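Local coordinates for Fe(2+) transporter FeoB (Escherichia coli, PDB 3I8S), which takes up ferrous iron across the inner membrane, probably coupling GTP binding by its cytosolic domain, the part crystallised here without nucleotide, to channel opening, at residues A[107-112]-A[172-177]; A[116-121]-A[157-162]; A[132-137]-A[145-150]. All coordinates share one frame; numbering follows the deposited sequence.

The three contacts illustrate how a G domain is layered and how one of its helices meets a loop further along the chain. Along the chain they are nested: contact 3 lies within the loop closed by contact 2, which lies within the loop closed by contact 1. Contacts 2 and 3 are close neighbours, their centres about 8 Å apart, and share one sheet through the adjacent strands 115-120 and 145-147, each of which runs toward a nucleotide-binding segment. Contact 1 sits apart, about 21 Å from contact 2 and 20 Å from contact 3, centre to centre. There helix 98-111, which leads into strand 115-120, meets the loop that precedes helix 179-191.

Contact 1: A[107-112]-A[172-177]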
# COMPACT_ATOMS: atom_id res chain seq x y z
N GLN A 107 -2.45 -2.18 -3.60
CA GLN A 107 -2.68 -3.19 -2.56
C GLN A 107 -3.09 -2.53 -1.26
O GLN A 107 -4.02 -3.01 -0.60
CB GLN A 107 -1.44 -4.07 -2.35
CG GLN A 107 -1.04 -4.88 -3.58
CD GLN A 107 -0.86 -6.39 -3.30
OE1 GLN A 107 0.20 -6.84 -2.85
NE2 GLN A 107 -1.92 -7.16 -3.57
N LEU A 108 -2.42 -1.46 -0.87
CA LEU A 108 -2.73 -0.72 0.37
C LEU A 108 -4.13 -0.17 0.31
O LEU A 108 -4.88 -0.30 1.27
CB LEU A 108 -1.77 0.44 0.62
CG LEU A 108 -0.32 0.06 0.69
CD1 LEU A 108 0.44 1.34 0.78
CD2 LEU A 108 -0.12 -0.85 1.89
N LEU A 109 -4.50 0.40 -0.83
CA LEU A 109 -5.82 1.02 -1.00
C LEU A 109 -6.94 -0.04 -0.97
O LEU A 109 -8.02 0.19 -0.42
CB LEU A 109 -5.82 1.81 -2.33
CG LEU A 109 -4.91 3.04 -2.33
CD1 LEU A 109 -4.83 3.66 -3.74
CD2 LEU A 109 -5.37 4.03 -1.30
N GLU A 110 -6.68 -1.20 -1.55
CA GLU A 110 -7.64 -2.30 -1.52
C GLU A 110 -7.88 -2.86 -0.11
O GLU A 110 -8.99 -3.34 0.19
CB GLU A 110 -7.20 -3.42 -2.44
CG GLU A 110 -7.32 -3.12 -3.88
CD GLU A 110 -7.32 -4.37 -4.71
OE1 GLU A 110 -6.30 -5.13 -4.70
OE2 GLU A 110 -8.35 -4.63 -5.32
N LEU A 111 -6.87 -2.78 0.75
CA LEU A 111 -7.03 -3.15 2.17
C LEU A 111 -7.82 -2.10 2.93
O LEU A 111 -8.38 -2.35 4.02
CB LEU A 111 -5.64 -3.33 2.83
CG LEU A 111 -5.03 -4.68 2.50
CD1 LEU A 111 -3.52 -4.66 2.83
CD2 LEU A 111 -5.79 -5.76 3.26
N GLY A 112 -7.89 -0.90 2.35
CA GLY A 112 -8.70 0.14 2.92
C GLY A 112 -8.04 0.90 4.06
O GLY A 112 -8.72 1.62 4.79
N VAL A 172 -13.30 5.10 -4.41
CA VAL A 172 -13.11 5.20 -5.85
C VAL A 172 -13.23 3.81 -6.48
O VAL A 172 -12.99 2.80 -5.82
CB VAL A 172 -11.73 5.75 -6.17
CG1 VAL A 172 -11.63 7.23 -5.79
CG2 VAL A 172 -10.70 4.95 -5.43
N GLU A 173 -13.57 3.76 -7.75
CA GLU A 173 -13.43 2.52 -8.48
C GLU A 173 -11.95 2.33 -8.63
O GLU A 173 -11.27 3.22 -9.16
CB GLU A 173 -14.01 2.60 -9.87
CG GLU A 173 -13.92 1.25 -10.60
CD GLU A 173 -15.21 0.46 -10.53
OE1 GLU A 173 -15.18 -0.77 -10.81
OE2 GLU A 173 -16.26 1.08 -10.21
N LEU A 174 -11.44 1.19 -8.21
CA LEU A 174 -10.03 0.91 -8.45
C LEU A 174 -9.95 -0.28 -9.39
O LEU A 174 -10.31 -0.20 -10.57
CB LEU A 174 -9.30 0.66 -7.13
CG LEU A 174 -9.11 1.85 -6.19
CD1 LEU A 174 -8.78 1.36 -4.79
CD2 LEU A 174 -8.06 2.80 -6.75
N VAL A 175 -9.52 -1.43 -8.88
CA VAL A 175 -9.34 -2.57 -9.76
C VAL A 175 -10.71 -3.13 -10.07
O VAL A 175 -11.58 -3.24 -9.20
CB VAL A 175 -8.40 -3.61 -9.14
CG1 VAL A 175 -8.22 -4.78 -10.10
CG2 VAL A 175 -7.06 -2.96 -8.84
N HIS A 176 -10.91 -3.47 -11.34
CA HIS A 176 -12.18 -4.02 -11.78
C HIS A 176 -12.04 -5.50 -12.05
O HIS A 176 -11.82 -5.93 -13.18
CB HIS A 176 -12.73 -3.30 -13.03
CG HIS A 176 -14.18 -3.57 -13.26
ND1 HIS A 176 -15.18 -2.82 -12.68
CD2 HIS A 176 -14.80 -4.54 -13.96
CE1 HIS A 176 -16.35 -3.31 -13.03
NE2 HIS A 176 -16.15 -4.35 -13.81
N TYR A 177 -12.18 -6.29 -10.99
CA TYR A 177 -12.08 -7.73 -11.09
C TYR A 177 -13.32 -8.35 -11.70
O TYR A 177 -14.45 -7.88 -11.46
CB TYR A 177 -11.88 -8.36 -9.72
CG TYR A 177 -10.66 -7.92 -8.98
CD1 TYR A 177 -10.73 -7.01 -7.93
CD2 TYR A 177 -9.40 -8.39 -9.35
CE1 TYR A 177 -9.57 -6.63 -7.24
CE2 TYR A 177 -8.26 -8.02 -8.67
CZ TYR A 177 -8.36 -7.14 -7.61
OH TYR A 177 -7.23 -6.80 -6.97
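Glu110 lays its carboxylate against the edge of the Tyr177 ring, while Leu109, its neighbour in sequence, sets its CB against Leu174. Both leave the last turn of helix 98-111, a helix of the G domain that finishes in a Schellman motif at Gly112. Their partners belong to the irregular stretch between helix 154-164 and helix 179-191.

One hydrogen bond crosses between the segments, given by Tyr177 OH to Glu110 OE2 over 2.9 Å and taken on the syn lone pair, the side that faces OE1; Glu110 OE1 is itself only 3.0 Å from Tyr177 OH. Carboxylate and ring are nearly coplanar, 22° apart, and OE2 also lies 3.0 Å from Tyr177 CE1 at the ring edge. With CG anti to its own carbonyl carbon (chi1 -71°) and the chain extended beyond it, Glu110 spans the distance from helix to loop. Arg248 of helix 240-259 joins in: its NE donates a hydrogen bond to Tyr177 OH and makes a long, weak ion pair with Glu110 OE1, so its charge would favour an ionised carboxylate. With a glutamine in place of Glu110, Arg248 would probably lose the negative charge beside it, and Tyr177 OH would be likely to face a weaker acceptor or an amide NH2.

The apolar half is slimmer, Leu109 CB meeting Leu174 CD1 at 3.9 Å. Between the two halves stands Val175, whose CB is 4.0 Å from Glu110 OE2 and whose CG1 rests 3.4 Å above one face of the Tyr177 ring, displaced toward its rim.

Contact 2: A[116-121]-A[157-162]; sequences IVALNM and EALKLA
Ile116, Leu159 and Ala162 carry this buried contact, in which both branches of one isoleucine are used to seat a helix on a sheet. Ile116 points from strand 115-120 toward helix 154-164 and divides its work: the CG2 methyl meets Leu159 CD1 at 3.8 Å, whereas the longer arm reaches on to Ala162, its CD1 lying 3.8 Å from the backbone carbonyl carbon and 4.1 Å from CB. The fork follows from its first torsion: at chi1 -66° the CG1 arm lies anti to the carbonyl carbon and CG2 anti to the backbone nitrogen, which spreads the two branches over successive turns of the helix.

Leu159 leaves the helix at a slant rather than straight at the strand. Its CG lies anti to its own nitrogen (chi1 -177°), and the end of the side chain comes round to the sheet, where CD1 touches Ile116 CG2 and, more loosely, Ala118 CB at 4.5 Å. Ala162 has only a methyl to offer, which is consistent with the isoleucine arm reaching the helix backbone itself.

Further apolar side chains close round the contact. Ile146 of the adjoining strand packs on Ile116, Ala158 and Ala162, and Leu19 of helix 16-24, the helix that follows the P-loop, touches Leu159. The axes of 116-120 and 157-162 run antiparallel (175°) and approach to 9.9 Å. This is the layering of a P-loop GTPase of the alpha/beta type. The strand ends at Asn120, and Met121 follows at the N-cap of helix 122-127; both begin the GTP-binding run Asn120 to Asp123, which corresponds to the NKxD (G4) motif, the guanine-recognition element of G proteins, with methionine in the lysine position.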
# COMPACT_ATOMS: atom_id res chain seq x y z
N ILE A 116 -1.66 8.28 2.84
CA ILE A 116 -1.23 9.47 2.18
C ILE A 116 -0.11 9.05 1.25
O ILE A 116 0.84 8.39 1.70
CB ILE A 116 -0.67 10.50 3.19
CG1 ILE A 116 -1.80 11.00 4.13
CG2 ILE A 116 -0.04 11.67 2.41
CD1 ILE A 116 -1.27 11.62 5.37
N VAL A 117 -0.20 9.37 -0.04
CA VAL A 117 0.95 9.14 -0.94
C VAL A 117 1.90 10.31 -0.87
O VAL A 117 1.51 11.49 -1.08
CB VAL A 117 0.53 8.88 -2.41
CG1 VAL A 117 1.69 8.95 -3.36
CG2 VAL A 117 -0.23 7.58 -2.49
N ALA A 118 3.17 10.00 -0.62
CA ALA A 118 4.22 11.01 -0.73
C ALA A 118 4.99 10.74 -2.02
O ALA A 118 5.75 9.76 -2.11
CB ALA A 118 5.13 10.99 0.45
N LEU A 119 4.83 11.65 -2.97
CA LEU A 119 5.42 11.54 -4.29
C LEU A 119 6.80 12.17 -4.30
O LEU A 119 6.98 13.41 -4.15
CB LEU A 119 4.48 12.11 -5.35
CG LEU A 119 4.73 11.78 -6.82
CD1 LEU A 119 4.53 10.30 -7.17
CD2 LEU A 119 3.81 12.63 -7.73
N ASN A 120 7.78 11.28 -4.49
CA ASN A 120 9.19 11.57 -4.45
C ASN A 120 9.90 11.50 -5.82
O ASN A 120 9.32 11.08 -6.81
CB ASN A 120 9.84 10.49 -3.54
CG ASN A 120 10.73 11.07 -2.53
OD1 ASN A 120 11.07 12.26 -2.58
ND2 ASN A 120 11.11 10.25 -1.58
N MET A 121 11.19 11.86 -5.85
CA MET A 121 12.00 11.83 -7.08
C MET A 121 11.40 12.64 -8.22
O MET A 121 11.50 12.27 -9.39
CB MET A 121 12.25 10.38 -7.53
CG MET A 121 12.60 9.41 -6.40
SD MET A 121 14.12 9.85 -5.54
CE MET A 121 14.31 8.52 -4.36
N GLU A 157 6.53 20.00 4.99
CA GLU A 157 5.46 20.77 5.59
C GLU A 157 4.07 20.42 5.04
O GLU A 157 3.14 20.29 5.81
CB GLU A 157 5.76 22.27 5.51
CG GLU A 157 6.99 22.65 6.38
CD GLU A 157 6.92 22.06 7.82
OE1 GLU A 157 5.97 22.46 8.57
OE2 GLU A 157 7.74 21.16 8.18
N ALA A 158 3.95 20.24 3.72
CA ALA A 158 2.69 19.78 3.11
C ALA A 158 2.29 18.37 3.58
O ALA A 158 1.09 18.07 3.78
CB ALA A 158 2.78 19.83 1.61
N LEU A 159 3.27 17.49 3.78
CA LEU A 159 3.01 16.17 4.29
C LEU A 159 2.44 16.24 5.72
O LEU A 159 1.48 15.52 6.06
CB LEU A 159 4.29 15.32 4.29
CG LEU A 159 4.20 13.85 4.72
CD1 LEU A 159 3.15 13.13 3.84
CD2 LEU A 159 5.65 13.20 4.67
N LYS A 160 3.04 17.10 6.57
CA LYS A 160 2.55 17.24 7.94
C LYS A 160 1.13 17.81 7.97
O LYS A 160 0.34 17.38 8.78
CB LYS A 160 3.53 18.05 8.80
CG LYS A 160 4.84 17.32 9.10
CD LYS A 160 5.66 18.05 10.08
CE LYS A 160 6.92 17.35 10.44
NZ LYS A 160 7.59 18.08 11.61
N LEU A 161 0.82 18.76 7.11
CA LEU A 161 -0.56 19.27 6.92
C LEU A 161 -1.52 18.11 6.62
O LEU A 161 -2.57 18.00 7.22
CB LEU A 161 -0.62 20.26 5.76
CG LEU A 161 -1.96 20.91 5.36
CD1 LEU A 161 -2.69 21.47 6.57
CD2 LEU A 161 -1.78 22.08 4.33
N ALA A 162 -1.13 17.31 5.62
CA ALA A 162 -1.89 16.14 5.22
C ALA A 162 -2.13 15.16 6.38
O ALA A 162 -3.24 14.64 6.52
CB ALA A 162 -1.22 15.46 3.99

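Contact 3: A[132-137]-A[145-150]; sequences IEIDAL and VIPLVS
Ile134 and Val145 form the middle of this contact, with Pro147 and Leu137 extending it on the strand and the helix respectively. The CG2 methyl of Ile134 presses on the strand backbone, 3.4 Å from Val145 O, and also meets Val145 CG1 at 3.8 Å. Its other branch turns along the strand to Pro147, where CD1 touches the ring carbon CG at 3.8 Å, the two side chains crossing at about a right angle. One helical turn on, Leu137 comes across Val145, its CG lying 4.0 Å from Val145 CG2, so that each valine methyl has a neighbour on the helix.

The next shell fixes both partners. Glu133 occupies the N-cap position of helix 134-141, and its carbonyl oxygen accepts a 3.0 Å hydrogen bond from Leu137 N. Leu137 also packs on Ile255 and Val259 of helix 240-259. On the strand side, Ile146 is held to the sheet by backbone hydrogen bonds with Val117 and Leu119, and its side chain faces away from Ile134, toward Ala158 and Ala162 of helix 154-164. Strand 145-147 is thus sandwiched by helices on its two faces, and helix 134-141 lies within the crossover that brings the chain from strand 115-120 to this parallel edge strand.

After Pro147 the strand gives way to an inverse gamma turn centred on Leu148, leading to Val149 and Ser150, GTP-binding residues at the start of the G5 loop that mediates fast GDP release. The side-chain contacts are apolar, although one methyl also rests on the carbonyl oxygen of Val145: shape fit rather than directional bonds joins helix 134-141 to the strand that leads into the G5 loop.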
# COMPACT_ATOMS: atom_id res chain seq x y z
N ILE A 132 3.85 14.57 -13.71
CA ILE A 132 2.74 13.87 -13.06
C ILE A 132 1.62 14.87 -12.72
O ILE A 132 1.86 15.90 -12.05
CB ILE A 132 3.17 13.16 -11.77
CG1 ILE A 132 4.32 12.16 -12.02
CG2 ILE A 132 1.99 12.40 -11.15
CD1 ILE A 132 4.06 11.18 -13.09
N GLU A 133 0.41 14.56 -13.19
CA GLU A 133 -0.78 15.32 -12.82
C GLU A 133 -1.23 14.87 -11.44
O GLU A 133 -1.87 13.82 -11.28
CB GLU A 133 -1.90 15.06 -13.78
CG GLU A 133 -1.80 15.78 -15.06
CD GLU A 133 -3.17 15.88 -15.69
OE1 GLU A 133 -3.93 14.88 -15.55
OE2 GLU A 133 -3.50 16.94 -16.28
N ILE A 134 -0.88 15.66 -10.44
CA ILE A 134 -1.00 15.18 -9.06
C ILE A 134 -2.46 14.99 -8.64
O ILE A 134 -2.85 13.95 -8.05
CB ILE A 134 -0.24 16.14 -8.12
CG1 ILE A 134 1.27 15.94 -8.28
CG2 ILE A 134 -0.61 15.91 -6.67
CD1 ILE A 134 2.00 17.20 -8.01
N ASP A 135 -3.29 15.97 -8.95
CA ASP A 135 -4.71 15.85 -8.57
C ASP A 135 -5.46 14.78 -9.33
O ASP A 135 -6.33 14.12 -8.76
CB ASP A 135 -5.43 17.19 -8.68
CG ASP A 135 -5.82 17.69 -7.34
OD1 ASP A 135 -5.09 17.30 -6.39
OD2 ASP A 135 -6.87 18.38 -7.23
N ALA A 136 -5.14 14.61 -10.61
CA ALA A 136 -5.65 13.50 -11.38
C ALA A 136 -5.30 12.14 -10.72
O ALA A 136 -6.13 11.22 -10.64
CB ALA A 136 -5.11 13.54 -12.82
N LEU A 137 -4.07 12.00 -10.23
CA LEU A 137 -3.70 10.79 -9.53
C LEU A 137 -4.48 10.62 -8.20
O LEU A 137 -5.00 9.54 -7.91
CB LEU A 137 -2.21 10.80 -9.22
CG LEU A 137 -1.65 9.55 -8.59
CD1 LEU A 137 -1.97 8.28 -9.28
CD2 LEU A 137 -0.12 9.75 -8.45
N VAL A 145 -2.27 12.98 -2.47
CA VAL A 145 -0.98 12.78 -3.13
C VAL A 145 -0.22 14.07 -2.91
O VAL A 145 -0.65 15.16 -3.38
CB VAL A 145 -1.12 12.47 -4.65
CG1 VAL A 145 0.27 12.46 -5.36
CG2 VAL A 145 -1.86 11.10 -4.86
N ILE A 146 0.86 13.97 -2.13
CA ILE A 146 1.63 15.13 -1.72
C ILE A 146 2.99 15.09 -2.42
O ILE A 146 3.79 14.20 -2.21
CB ILE A 146 1.86 15.15 -0.16
CG1 ILE A 146 0.54 15.01 0.59
CG2 ILE A 146 2.65 16.35 0.24
CD1 ILE A 146 -0.49 15.94 0.24
N PRO A 147 3.28 16.10 -3.23
CA PRO A 147 4.60 16.14 -3.88
C PRO A 147 5.71 16.56 -2.92
O PRO A 147 5.62 17.63 -2.29
CB PRO A 147 4.40 17.17 -4.96
CG PRO A 147 3.31 18.03 -4.53
CD PRO A 147 2.44 17.25 -3.59
N LEU A 148 6.77 15.74 -2.81
CA LEU A 148 7.82 16.02 -1.85
C LEU A 148 8.88 16.92 -2.44
O LEU A 148 9.97 16.49 -2.85
CB LEU A 148 8.43 14.75 -1.25
CG LEU A 148 7.65 13.96 -0.21
CD1 LEU A 148 8.60 12.82 0.27
CD2 LEU A 148 7.14 14.82 0.94
N VAL A 149 8.51 18.19 -2.49
CA VAL A 149 9.34 19.22 -2.96
C VAL A 149 10.46 19.40 -1.93
O VAL A 149 10.19 19.65 -0.73
CB VAL A 149 8.51 20.51 -3.12
CG1 VAL A 149 9.41 21.69 -3.35
CG2 VAL A 149 7.51 20.31 -4.28
N SER A 150 11.71 19.24 -2.40
CA SER A 150 12.88 19.42 -1.50
C SER A 150 13.09 20.88 -1.10
O SER A 150 13.37 21.15 0.07
CB SER A 150 14.15 18.85 -2.13
OG SER A 150 14.39 19.44 -3.39